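Local coordinates for uncharacterized protein MJ0327 (Methanocaldococcus jannaschii DSM 2661, PDB 2QTD), which is of unknown function but belongs to the dinitrogenase iron-molybdenum cofactor family, and so may bind such a cofactor or a related metal cluster, at residues M2-D12 / C23-N34; V57-I65 / I77-D85. One frame throughout, in Å; residues are numbered along the deposited sequence. Where two conformers were deposited one is given.

In the fold
Both contacts lie in one mixed sheet of a domain with a ribonuclease H-like fold and strand order 35-43, 25-32, 5-11, 59-62, 78-81. Contact 1 is the antiparallel pairing of 5-11 with 25-32; contact 2 is the parallel pairing of 59-62 with 78-81, and 78-81 is an outermost strand of the sheet. Their centres are about 10 Å apart. Strands 5-11 and 59-62 are neighbours and join the two: Ala-8 O lies 2.8 Å from Ile-61 N, and Lys-6 N 2.8 Å from Asn-58 OD1, both probable hydrogen bonds. Separate tetraethylene glycol molecules, probably from crystallisation, come within about 3 Å (nearest atoms) of the side chains of Lys-24 (contact 1) and Tyr-80 (contact 2).

Contact 1. Residues M2-D12 / C23-N34; sequences MINMKVAISMD and CKYFLIVRIDDN
Met-11 lays its CB over one face of the Tyr-25 ring, 3.6 Å from the centroid and 18° off the ring normal, a CH-pi contact. With CG of Tyr-25 between its backbone N and carbonyl carbon (chi1 69°), the ring turns toward strand 5-11 and lies beneath Met-11. Met-11 CG, anti to the carbonyl carbon (chi1 -65°), reaches Leu-27 CB; the bends beyond it bring CE toward Tyr-25 OH. Along the same side, Val-7 CG2 meets Ile-31 CD1 at 3.7 Å and Ile-31 CG2 packs on Ile-3 CG1. The other side carries Ala-8, whose CB touches Ile-28 CD1, and Lys-6, which crosses Arg-30 at about a right angle, its CB over a face of the guanidinium; Lys-6 NZ pairs with Glu-55. Paired backbone bonds such as Val-29 N to Val-7 O (2.8 Å) define an antiparallel ladder, which ends in a classic beta bulge where Lys-24 and Tyr-25 both face Met-11. At the far end, Ile-3 N donates to Asn-34 OD1 at 2.8 Å, nearly straight but from above the amide carbonyl plane. Helix 87-95 packs on Ile-3, Val-7 and Ile-9, while strands 59-62 and 35-43 flank the pair.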
loop_
_atom_site.group_PDB
_atom_site.type_symbol
_atom_site.label_atom_id
_atom_site.label_comp_id
_atom_site.label_asym_id
_atom_site.label_seq_id
_atom_site.Cartn_x
_atom_site.Cartn_y
_atom_site.Cartn_z
HETATM N N MSE A 2 -1.016 17.683 -9.226
HETATM C CA MSE A 2 -1.862 17.103 -8.140
HETATM C C MSE A 2 -2.002 15.594 -8.304
HETATM O O MSE A 2 -2.131 15.105 -9.430
HETATM C CB MSE A 2 -3.257 17.690 -8.194
HETATM C CG MSE A 2 -3.318 19.181 -8.425
HETATM SE SE MSE A 2 -5.122 19.668 -7.960
HETATM C CE MSE A 2 -5.012 19.680 -5.964
ATOM N N ILE A 3 -2.001 14.853 -7.195
ATOM C CA ILE A 3 -2.112 13.406 -7.311
ATOM C C ILE A 3 -3.589 12.929 -7.332
ATOM O O ILE A 3 -4.419 13.376 -6.501
ATOM C CB ILE A 3 -1.142 12.612 -6.335
ATOM C CG1 ILE A 3 -1.651 12.435 -4.921
ATOM C CG2 ILE A 3 0.263 13.261 -6.303
ATOM C CD1 ILE A 3 -0.995 11.216 -4.234
ATOM N N ASN A 4 -3.865 12.096 -8.338
ATOM C CA ASN A 4 -5.086 11.327 -8.494
ATOM C C ASN A 4 -4.734 9.822 -8.554
ATOM O O ASN A 4 -4.468 9.324 -9.680
ATOM C CB ASN A 4 -5.740 11.751 -9.815
ATOM C CG ASN A 4 -6.065 13.239 -9.859
ATOM O OD1 ASN A 4 -5.443 14.018 -10.595
ATOM N ND2 ASN A 4 -7.055 13.632 -9.089
HETATM N N MSE A 5 -4.702 9.102 -7.417
HETATM C CA MSE A 5 -4.164 7.732 -7.363
HETATM C C MSE A 5 -4.913 6.824 -6.398
HETATM O O MSE A 5 -5.519 7.292 -5.456
HETATM C CB MSE A 5 -2.701 7.787 -6.908
HETATM C CG MSE A 5 -1.731 8.426 -7.908
HETATM SE SE MSE A 5 0.027 8.374 -7.113
HETATM C CE MSE A 5 0.665 6.641 -7.715
ATOM N N LYS A 6 -4.799 5.518 -6.621
ATOM C CA LYS A 6 -5.283 4.505 -5.704
ATOM C C LYS A 6 -4.028 3.841 -5.078
ATOM O O LYS A 6 -3.123 3.449 -5.799
ATOM C CB LYS A 6 -6.117 3.464 -6.467
ATOM C CG LYS A 6 -6.744 2.398 -5.618
ATOM C CD LYS A 6 -7.428 1.292 -6.426
ATOM C CE LYS A 6 -8.539 1.790 -7.313
ATOM N NZ LYS A 6 -9.442 0.677 -7.785
ATOM N N VAL A 7 -4.004 3.776 -3.747
ATOM C CA VAL A 7 -2.832 3.270 -3.015
ATOM C C VAL A 7 -3.284 2.156 -2.092
ATOM O O VAL A 7 -4.273 2.298 -1.354
ATOM C CB VAL A 7 -2.135 4.367 -2.196
ATOM C CG1 VAL A 7 -0.855 3.805 -1.528
ATOM C CG2 VAL A 7 -1.842 5.645 -3.082
ATOM N N ALA A 8 -2.598 1.037 -2.165
ATOM C CA ALA A 8 -2.817 -0.073 -1.172
ATOM C C ALA A 8 -1.783 -0.053 -0.020
ATOM O O ALA A 8 -0.579 -0.006 -0.246
ATOM C CB ALA A 8 -2.847 -1.423 -1.891
ATOM N N ILE A 9 -2.278 -0.100 1.202
ATOM C CA ILE A 9 -1.435 -0.080 2.428
ATOM C C ILE A 9 -1.615 -1.354 3.205
ATOM O O ILE A 9 -2.754 -1.730 3.558
ATOM C CB ILE A 9 -1.760 1.134 3.324
ATOM C CG1 ILE A 9 -1.826 2.394 2.444
ATOM C CG2 ILE A 9 -0.733 1.193 4.515
ATOM C CD1 ILE A 9 -2.096 3.676 3.107
ATOM N N SER A 10 -0.496 -1.994 3.563
ATOM C CA SER A 10 -0.553 -3.258 4.307
ATOM C C SER A 10 -0.804 -2.943 5.788
ATOM O O SER A 10 0.026 -2.338 6.445
ATOM C CB SER A 10 0.766 -3.965 4.093
ATOM O OG SER A 10 1.844 -3.191 4.580
HETATM N N MSE A 11 -1.965 -3.366 6.290
HETATM C CA MSE A 11 -2.441 -2.982 7.630
HETATM C C MSE A 11 -2.632 -4.139 8.618
HETATM O O MSE A 11 -3.147 -5.212 8.293
HETATM C CB MSE A 11 -3.775 -2.217 7.534
HETATM C CG MSE A 11 -3.678 -0.862 6.832
HETATM SE SE MSE A 11 -2.583 0.381 7.862
HETATM C CE MSE A 11 -3.508 0.421 9.636
ATOM N N ASP A 12 -2.210 -3.900 9.862
ATOM C CA ASP A 12 -2.717 -4.664 11.028
ATOM C C ASP A 12 -3.850 -3.843 11.659
ATOM O O ASP A 12 -4.099 -2.711 11.260
ATOM C CB ASP A 12 -1.612 -4.911 12.050
ATOM C CG ASP A 12 -0.624 -5.985 11.616
ATOM O OD1 ASP A 12 -0.875 -6.761 10.665
ATOM O OD2 ASP A 12 0.408 -6.074 12.272
ATOM N N CYS A 23 0.166 -8.947 6.825
ATOM C CA CYS A 23 -0.909 -8.030 7.229
ATOM C C CYS A 23 -2.256 -8.725 7.449
ATOM O O CYS A 23 -2.509 -9.835 6.950
ATOM C CB CYS A 23 -1.047 -6.854 6.279
ATOM S SG CYS A 23 -1.628 -7.183 4.630
ATOM N N LYS A 24 -3.075 -8.101 8.276
ATOM C CA LYS A 24 -4.479 -8.549 8.423
ATOM C C LYS A 24 -5.298 -8.186 7.210
ATOM O O LYS A 24 -6.119 -8.982 6.726
ATOM C CB LYS A 24 -5.077 -7.989 9.734
ATOM C CG LYS A 24 -6.557 -8.327 9.988
ATOM C CD LYS A 24 -6.769 -9.848 10.194
ATOM C CE LYS A 24 -8.263 -10.273 10.164
ATOM N NZ LYS A 24 -8.395 -11.724 10.511
ATOM N N TYR A 25 -5.081 -6.971 6.690
ATOM C CA TYR A 25 -5.851 -6.461 5.539
ATOM C C TYR A 25 -5.051 -5.425 4.793
ATOM O O TYR A 25 -4.073 -4.898 5.343
ATOM C CB TYR A 25 -7.225 -5.886 5.946
ATOM C CG TYR A 25 -7.173 -4.591 6.741
ATOM C CD1 TYR A 25 -6.939 -4.615 8.093
ATOM C CD2 TYR A 25 -7.396 -3.353 6.161
ATOM C CE1 TYR A 25 -6.896 -3.426 8.857
ATOM C CE2 TYR A 25 -7.347 -2.164 6.923
ATOM C CZ TYR A 25 -7.105 -2.216 8.256
ATOM O OH TYR A 25 -7.059 -1.083 9.040
ATOM N N PHE A 26 -5.455 -5.184 3.533
ATOM C CA PHE A 26 -4.995 -4.104 2.672
ATOM C C PHE A 26 -6.034 -3.009 2.753
ATOM O O PHE A 26 -7.259 -3.259 2.593
ATOM C CB PHE A 26 -4.835 -4.555 1.227
ATOM C CG PHE A 26 -3.997 -5.782 1.082
ATOM C CD1 PHE A 26 -2.622 -5.693 1.247
ATOM C CD2 PHE A 26 -4.574 -6.992 0.768
ATOM C CE1 PHE A 26 -1.833 -6.846 1.114
ATOM C CE2 PHE A 26 -3.791 -8.147 0.620
ATOM C CZ PHE A 26 -2.433 -8.062 0.799
ATOM N N LEU A 27 -5.581 -1.822 3.144
ATOM C CA LEU A 27 -6.379 -0.606 3.059
ATOM C C LEU A 27 -6.208 0.011 1.659
ATOM O O LEU A 27 -5.092 0.419 1.280
ATOM C CB LEU A 27 -5.994 0.364 4.172
ATOM C CG LEU A 27 -6.762 1.714 4.220
ATOM C CD1 LEU A 27 -8.234 1.465 4.582
ATOM C CD2 LEU A 27 -6.147 2.604 5.260
ATOM N N ILE A 28 -7.313 0.101 0.897
ATOM C CA ILE A 28 -7.292 0.695 -0.434
ATOM C C ILE A 28 -7.778 2.144 -0.289
ATOM O O ILE A 28 -8.920 2.397 0.097
ATOM C CB ILE A 28 -8.131 -0.104 -1.454
ATOM C CG1 ILE A 28 -7.836 -1.604 -1.456
ATOM C CG2 ILE A 28 -7.980 0.461 -2.841
ATOM C CD1 ILE A 28 -6.383 -1.974 -1.609
ATOM N N VAL A 29 -6.879 3.084 -0.555
ATOM C CA VAL A 29 -7.216 4.499 -0.444
ATOM C C VAL A 29 -7.187 5.153 -1.803
ATOM O O VAL A 29 -6.249 4.991 -2.580
ATOM C CB VAL A 29 -6.336 5.277 0.566
ATOM C CG1 VAL A 29 -6.539 4.771 1.987
ATOM C CG2 VAL A 29 -4.885 5.231 0.194
ATOM N N ARG A 30 -8.256 5.905 -2.086
ATOM C CA ARG A 30 -8.347 6.734 -3.290
ATOM C C ARG A 30 -7.990 8.142 -2.861
ATOM O O ARG A 30 -8.635 8.692 -1.975
ATOM C CB ARG A 30 -9.750 6.739 -3.911
ATOM C CG ARG A 30 -10.083 7.871 -4.864
ATOM C CD ARG A 30 -9.207 7.901 -6.061
ATOM N NE ARG A 30 -9.336 6.680 -6.850
ATOM C CZ ARG A 30 -8.653 6.433 -7.974
ATOM N NH1 ARG A 30 -7.808 7.335 -8.478
ATOM N NH2 ARG A 30 -8.848 5.277 -8.616
ATOM N N ILE A 31 -6.980 8.711 -3.510
ATOM C CA ILE A 31 -6.493 10.062 -3.235
ATOM C C ILE A 31 -6.828 10.872 -4.462
ATOM O O ILE A 31 -6.580 10.424 -5.584
ATOM C CB ILE A 31 -4.986 10.103 -3.007
ATOM C CG1 ILE A 31 -4.603 9.379 -1.701
ATOM C CG2 ILE A 31 -4.501 11.625 -3.049
ATOM C CD1 ILE A 31 -3.145 8.754 -1.678
ATOM N N ASP A 32 -7.448 12.033 -4.276
ATOM C CA ASP A 32 -7.886 12.833 -5.392
ATOM C C ASP A 32 -7.727 14.274 -5.039
ATOM O O ASP A 32 -7.976 14.647 -3.887
ATOM C CB ASP A 32 -9.345 12.579 -5.704
ATOM C CG ASP A 32 -9.618 12.574 -7.165
ATOM O OD1 ASP A 32 -8.977 13.372 -7.895
ATOM O OD2 ASP A 32 -10.440 11.719 -7.580
ATOM N N ASP A 33 -7.263 15.049 -6.014
ATOM C CA ASP A 33 -6.852 16.421 -5.801
ATOM C C ASP A 33 -6.100 16.550 -4.478
ATOM O O ASP A 33 -6.455 17.373 -3.635
ATOM C CB ASP A 33 -8.102 17.316 -5.867
ATOM C CG ASP A 33 -8.657 17.446 -7.284
ATOM O OD1 ASP A 33 -7.855 17.627 -8.238
ATOM O OD2 ASP A 33 -9.897 17.392 -7.436
ATOM N N ASN A 34 -5.098 15.669 -4.305
ATOM C CA ASN A 34 -4.280 15.559 -3.082
ATOM C C ASN A 34 -5.019 15.316 -1.741
ATOM O O ASN A 34 -4.497 15.661 -0.687
ATOM C CB ASN A 34 -3.368 16.809 -2.966
ATOM C CG ASN A 34 -2.422 16.960 -4.157
ATOM O OD1 ASN A 34 -1.815 15.985 -4.601
ATOM N ND2 ASN A 34 -2.284 18.190 -4.666
#

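Contact 2. Residues V57-I65 / I77-D85; sequences VNAIICKNI and IEIYHAEGD
Ile-60 and Ile-79 pair at the middle of a parallel ladder that closes a beta-alpha-beta unit: strand 59-62, helix 67-74, strand 78-81. The short axes approach to 4.7 Å at 24°, and the backbone bonds run from Ile-60 N to Glu-78 O, Tyr-80 N to Ile-60 O (2.8 Å), Cys-62 N to Tyr-80 O and Ala-82 N to Cys-62 O.

The tight part is apolar. Ile-77 CG2, anti to the backbone N, lies against Ala-59 CA at 3.6 Å, while CD1 on the other branch meets Val-57 CG2. Further along, Ile-79 sends CG2 to Cys-62 SG and CD1 to Ile-65 CD1, the last two side chains reaching tip to tip at 3.8 Å; Tyr-70 of helix 67-74 touches both Ile-65 and Ile-79. On the opposite face, that of Ala-59, Ile-61 and Tyr-80, Ile-61 CG2 meets Ala-82 CB at 3.7 Å, and Ala-59 CB comes to the edge of the Tyr-80 ring, which meets Phe-94 of helix 87-95 edge-to-face.

The looser side begins past the strands, where Gly-84 and Asp-85 are exposed. Lys-63, extended beyond CG, spans this part, its CG near Ala-82 CB and its CE 3.4 Å from Gly-84 O. Cut back to alanine, Lys-63 would lose its long arm, which would probably leave the Asp-85 carboxylate without its lysine mate and the Gly-84/Asp-85 loop less firmly tied to segment 57-65. The salt bridge uses one carboxylate oxygen: Lys-63 NZ meets Asp-85 OD1 at 2.7 Å, nearly along the C-O axis.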
loop_
_atom_site.group_PDB
_atom_site.type_symbol
_atom_site.label_atom_id
_atom_site.label_comp_id
_atom_site.label_asym_id
_atom_site.label_seq_id
_atom_site.Cartn_x
_atom_site.Cartn_y
_atom_site.Cartn_z
ATOM N N VAL A 57 -4.226 -0.907 -8.477
ATOM C CA VAL A 57 -3.737 0.220 -7.674
ATOM C C VAL A 57 -2.548 0.866 -8.404
ATOM O O VAL A 57 -1.916 0.255 -9.290
ATOM C CB VAL A 57 -3.402 -0.160 -6.184
ATOM C CG1 VAL A 57 -4.630 -0.805 -5.495
ATOM C CG2 VAL A 57 -2.132 -1.047 -6.073
ATOM N N ASN A 58 -2.289 2.113 -8.089
ATOM C CA ASN A 58 -1.125 2.821 -8.624
ATOM C C ASN A 58 0.146 2.552 -7.793
ATOM O O ASN A 58 1.263 2.658 -8.313
ATOM C CB ASN A 58 -1.384 4.331 -8.713
ATOM C CG ASN A 58 -2.593 4.688 -9.567
ATOM O OD1 ASN A 58 -3.707 4.853 -9.065
ATOM N ND2 ASN A 58 -2.377 4.784 -10.881
ATOM N N ALA A 59 0.005 2.247 -6.518
ATOM C CA ALA A 59 1.130 2.233 -5.594
ATOM C C ALA A 59 0.783 1.361 -4.421
ATOM O O ALA A 59 -0.430 1.183 -4.119
ATOM C CB ALA A 59 1.423 3.656 -5.127
ATOM N N ILE A 60 1.820 0.802 -3.767
ATOM C CA ILE A 60 1.713 0.086 -2.501
ATOM C C ILE A 60 2.575 0.806 -1.464
ATOM O O ILE A 60 3.666 1.256 -1.821
ATOM C CB ILE A 60 2.164 -1.405 -2.660
ATOM C CG1 ILE A 60 1.150 -2.217 -3.444
ATOM C CG2 ILE A 60 2.398 -2.086 -1.290
ATOM C CD1 ILE A 60 1.679 -3.581 -4.037
ATOM N N ILE A 61 2.116 0.873 -0.209
ATOM C CA ILE A 61 2.904 1.318 0.966
ATOM C C ILE A 61 2.980 0.121 1.878
ATOM O O ILE A 61 1.964 -0.440 2.250
ATOM C CB ILE A 61 2.353 2.540 1.648
ATOM C CG1 ILE A 61 2.282 3.719 0.696
ATOM C CG2 ILE A 61 3.166 2.912 2.884
ATOM C CD1 ILE A 61 1.538 4.929 1.331
ATOM N N CYS A 62 4.215 -0.284 2.180
ATOM C CA CYS A 62 4.497 -1.363 3.117
ATOM C C CYS A 62 5.885 -1.172 3.747
ATOM O O CYS A 62 6.640 -0.327 3.346
ATOM C CB CYS A 62 4.408 -2.718 2.414
ATOM S SG CYS A 62 5.682 -2.974 1.108
ATOM N N LYS A 63 6.154 -1.953 4.778
ATOM C CA LYS A 63 7.435 -1.923 5.458
ATOM C C LYS A 63 8.388 -2.918 4.867
ATOM O O LYS A 63 9.583 -2.653 4.837
ATOM C CB LYS A 63 7.266 -2.182 6.940
ATOM C CG LYS A 63 6.561 -1.099 7.710
ATOM C CD LYS A 63 6.652 -1.388 9.187
ATOM C CE LYS A 63 5.892 -0.425 10.076
ATOM N NZ LYS A 63 6.156 -0.739 11.515
ATOM N N ASN A 64 7.886 -4.089 4.510
ATOM C CA ASN A 64 8.677 -5.186 3.912
ATOM C C ASN A 64 7.805 -5.892 2.928
ATOM O O ASN A 64 6.589 -5.853 3.068
ATOM C CB ASN A 64 9.078 -6.231 4.929
ATOM C CG ASN A 64 10.172 -5.781 5.844
ATOM O OD1 ASN A 64 11.320 -5.611 5.421
ATOM N ND2 ASN A 64 9.839 -5.610 7.118
ATOM N N ILE A 65 8.419 -6.559 1.955
ATOM C CA ILE A 65 7.688 -7.264 0.880
ATOM C C ILE A 65 8.632 -8.396 0.444
ATOM O O ILE A 65 9.857 -8.258 0.545
ATOM C CB ILE A 65 7.255 -6.320 -0.283
ATOM C CG1 ILE A 65 6.320 -7.014 -1.310
ATOM C CG2 ILE A 65 8.490 -5.625 -0.945
ATOM C CD1 ILE A 65 5.652 -6.008 -2.189
ATOM N N ILE A 77 3.365 -1.580 -10.663
ATOM C CA ILE A 77 3.042 -0.779 -9.442
ATOM C C ILE A 77 4.373 -0.287 -8.843
ATOM O O ILE A 77 5.378 -0.992 -8.858
ATOM C CB ILE A 77 2.227 -1.656 -8.404
ATOM C CG1 ILE A 77 0.948 -2.210 -9.050
ATOM C CG2 ILE A 77 1.826 -0.944 -7.076
ATOM C CD1 ILE A 77 0.091 -3.006 -8.108
ATOM N N GLU A 78 4.368 0.944 -8.366
ATOM C CA GLU A 78 5.466 1.491 -7.579
ATOM C C GLU A 78 5.235 1.162 -6.125
ATOM O O GLU A 78 4.137 1.326 -5.640
ATOM C CB GLU A 78 5.502 2.985 -7.777
ATOM C CG GLU A 78 5.742 3.333 -9.247
ATOM C CD GLU A 78 5.719 4.798 -9.484
ATOM O OE1 GLU A 78 4.729 5.439 -9.038
ATOM O OE2 GLU A 78 6.689 5.298 -10.108
ATOM N N ILE A 79 6.280 0.704 -5.430
ATOM C CA ILE A 79 6.199 0.166 -4.073
ATOM C C ILE A 79 7.029 1.079 -3.190
ATOM O O ILE A 79 8.228 1.272 -3.437
ATOM C CB ILE A 79 6.673 -1.307 -3.978
ATOM C CG1 ILE A 79 5.886 -2.162 -5.006
ATOM C CG2 ILE A 79 6.484 -1.817 -2.580
ATOM C CD1 ILE A 79 6.300 -3.576 -5.067
ATOM N N TYR A 80 6.385 1.648 -2.176
ATOM C CA TYR A 80 7.008 2.675 -1.323
ATOM C C TYR A 80 7.158 2.145 0.084
ATOM O O TYR A 80 6.331 1.359 0.567
ATOM C CB TYR A 80 6.171 3.935 -1.290
ATOM C CG TYR A 80 6.159 4.668 -2.586
ATOM C CD1 TYR A 80 7.174 5.541 -2.908
ATOM C CD2 TYR A 80 5.205 4.365 -3.548
ATOM C CE1 TYR A 80 7.179 6.199 -4.125
ATOM C CE2 TYR A 80 5.227 5.001 -4.787
ATOM C CZ TYR A 80 6.211 5.901 -5.060
ATOM O OH TYR A 80 6.236 6.561 -6.279
ATOM N N HIS A 81 8.214 2.572 0.764
ATOM C CA HIS A 81 8.516 2.101 2.107
ATOM C C HIS A 81 7.882 3.001 3.167
ATOM O O HIS A 81 8.101 4.222 3.190
ATOM C CB HIS A 81 10.028 2.074 2.321
ATOM C CG HIS A 81 10.410 1.391 3.598
ATOM N ND1 HIS A 81 10.876 2.085 4.695
ATOM C CD2 HIS A 81 10.368 0.093 3.957
ATOM C CE1 HIS A 81 11.104 1.231 5.680
ATOM N NE2 HIS A 81 10.797 0.018 5.259
ATOM N N ALA A 82 7.044 2.412 4.011
ATOM C CA ALA A 82 6.454 3.112 5.147
ATOM C C ALA A 82 7.470 3.527 6.169
ATOM O O ALA A 82 8.465 2.818 6.375
ATOM C CB ALA A 82 5.405 2.262 5.821
ATOM N N GLU A 83 7.221 4.684 6.797
ATOM C CA GLU A 83 8.064 5.224 7.858
ATOM C C GLU A 83 7.268 5.286 9.156
ATOM O O GLU A 83 6.362 6.104 9.298
ATOM C CB GLU A 83 8.559 6.604 7.443
ATOM C CG GLU A 83 9.384 6.498 6.131
ATOM C CD GLU A 83 9.874 7.828 5.613
ATOM O OE1 GLU A 83 9.638 8.881 6.242
ATOM O OE2 GLU A 83 10.528 7.796 4.546
ATOM N N GLY A 84 7.592 4.384 10.069
ATOM C CA GLY A 84 6.798 4.138 11.254
ATOM C C GLY A 84 5.464 3.443 11.037
ATOM O O GLY A 84 5.181 2.933 9.973
ATOM N N ASP A 85 4.647 3.489 12.076
ATOM C CA ASP A 85 3.417 2.667 12.262
ATOM C C ASP A 85 2.109 3.348 11.830
ATOM O O ASP A 85 1.065 2.683 11.704
ATOM C CB ASP A 85 3.262 2.343 13.784
ATOM C CG ASP A 85 4.186 1.250 14.276
ATOM O OD1 ASP A 85 4.832 0.549 13.475
ATOM O OD2 ASP A 85 4.256 1.075 15.514
#